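Side-chain contact in thermotoga maritima TmcAL (Thermotoga maritima, PDB 5Y0T), which belongs to the HIGH nucleotidyl transferase family of the HUP clan and is modelled here with adenosine-5'-rp-alpha-thio-triphosphate: residues T395-Y398 with S399-P403. Sequence-based numbering, arbitrary orientation.
Sequences TNFY and SMFFP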
# COMPACT_ATOMS: atom_id res chain seq x y z
N THR A 395 3.44 6.17 12.75
CA THR A 395 2.35 6.72 13.55
C THR A 395 1.11 6.99 12.71
O THR A 395 -0.01 6.66 13.10
CB THR A 395 2.78 8.05 14.26
OG1 THR A 395 3.93 7.79 15.07
CG2 THR A 395 1.69 8.61 15.15
N ASN A 396 1.31 7.60 11.55
CA ASN A 396 0.18 7.95 10.70
C ASN A 396 -0.54 6.71 10.17
O ASN A 396 -1.77 6.69 10.09
CB ASN A 396 0.65 8.83 9.55
CG ASN A 396 1.05 10.22 10.02
OD1 ASN A 396 0.68 10.64 11.12
ND2 ASN A 396 1.78 10.95 9.18
N PHE A 397 0.23 5.69 9.82
CA PHE A 397 -0.33 4.44 9.33
C PHE A 397 -1.08 3.73 10.46
O PHE A 397 -2.22 3.32 10.31
CB PHE A 397 0.79 3.56 8.78
CG PHE A 397 0.33 2.21 8.30
CD1 PHE A 397 -0.28 2.07 7.06
CD2 PHE A 397 0.53 1.07 9.09
CE1 PHE A 397 -0.69 0.80 6.61
CE2 PHE A 397 0.12 -0.19 8.65
CZ PHE A 397 -0.49 -0.33 7.41
N TYR A 398 -0.42 3.60 11.60
CA TYR A 398 -1.05 2.97 12.77
C TYR A 398 -2.42 3.56 13.14
O TYR A 398 -3.38 2.83 13.41
CB TYR A 398 -0.08 3.10 13.95
CG TYR A 398 -0.56 2.55 15.28
CD1 TYR A 398 -1.34 3.33 16.13
CD2 TYR A 398 -0.17 1.29 15.71
CE1 TYR A 398 -1.75 2.85 17.36
CE2 TYR A 398 -0.56 0.80 16.96
CZ TYR A 398 -1.36 1.59 17.77
OH TYR A 398 -1.78 1.12 19.00
N SER A 399 -2.53 4.89 13.14
CA SER A 399 -3.75 5.57 13.58
C SER A 399 -4.96 5.28 12.69
O SER A 399 -6.11 5.39 13.13
CB SER A 399 -3.51 7.08 13.67
OG SER A 399 -2.44 7.33 14.55
N MET A 400 -4.72 4.89 11.43
CA MET A 400 -5.83 4.46 10.56
C MET A 400 -6.52 3.21 11.10
O MET A 400 -7.62 2.85 10.66
CB MET A 400 -5.34 4.19 9.14
CG MET A 400 -5.23 5.45 8.26
SD MET A 400 -6.77 6.38 8.22
CE MET A 400 -7.91 5.21 7.42
N PHE A 401 -5.85 2.50 12.00
CA PHE A 401 -6.41 1.28 12.58
C PHE A 401 -7.00 1.43 13.98
O PHE A 401 -7.45 0.44 14.57
CB PHE A 401 -5.36 0.17 12.54
CG PHE A 401 -4.90 -0.12 11.14
CD1 PHE A 401 -5.59 -1.04 10.36
CD2 PHE A 401 -3.86 0.60 10.58
CE1 PHE A 401 -5.21 -1.28 9.05
CE2 PHE A 401 -3.46 0.37 9.27
CZ PHE A 401 -4.14 -0.58 8.50
N PHE A 402 -7.01 2.65 14.51
CA PHE A 402 -7.85 2.97 15.66
C PHE A 402 -9.26 2.50 15.33
O PHE A 402 -9.77 2.78 14.24
CB PHE A 402 -7.90 4.48 15.94
CG PHE A 402 -6.65 5.05 16.56
CD1 PHE A 402 -5.89 4.32 17.46
CD2 PHE A 402 -6.28 6.36 16.27
CE1 PHE A 402 -4.76 4.87 18.07
CE2 PHE A 402 -5.13 6.92 16.85
CZ PHE A 402 -4.37 6.16 17.75
N PRO A 403 -9.91 1.79 16.26
CA PRO A 403 -11.25 1.25 16.00
C PRO A 403 -12.27 2.33 15.62
O PRO A 403 -13.11 2.06 14.77
CB PRO A 403 -11.62 0.59 17.34
CG PRO A 403 -10.28 0.09 17.85
CD PRO A 403 -9.32 1.22 17.50
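Phe397 and Tyr398 both carry CG opposite the backbone N (chi1 178° for each), whereas Phe401 and Phe402 swing CG beside theirs, and these settings bring the rings together in two pairs, each four residues apart. The motif is the C-terminal end of helix 381-399, where the last alpha-helical turn passes into i to i+3 bonding and a type I beta turn from Ser399 to Phe402. In the first pair Phe401 meets one face of the Phe397 ring obliquely, its CE2 lying over the rim and 3.6 Å from Phe397 CZ. Phe256 and Phe319 also meet the Phe397 ring, edge-to-face, so it belongs to a wider aromatic cluster. The second pair, Tyr398 and Phe402, crosses at about a right angle, with the ring planes at 89°. Here Tyr398 CE1 and Phe402 CE1 come within 3.7 Å, while Tyr398 OH hydrogen-bonds Ala48 O. Backbone bonding changes over the same residues. Ser399 N still makes the alpha-helical bond to Thr395 O; one residue later Met400 N turns to Phe397 O (3.2 Å), and Phe401 N bonds Tyr398 O at 2.9 Å. The turn closes through Phe402 N and Ser399 O. This buried helix end also lies at the subunit interface: Arg262 of the second subunit donates to Asn396 O, and Met400 packs on Ser259 of that subunit. On the Ser399 flank, Arg412 of helix 412-415 touches Thr395, Ser399 and Phe402. Ser399, its OG beside its own N (chi1 -58°), doubles the hold on the preceding turn: Thr395 O accepts Ser399 OG at 2.9 Å and Ser399 N at 3.1 Å, from opposite faces of its carbonyl plane.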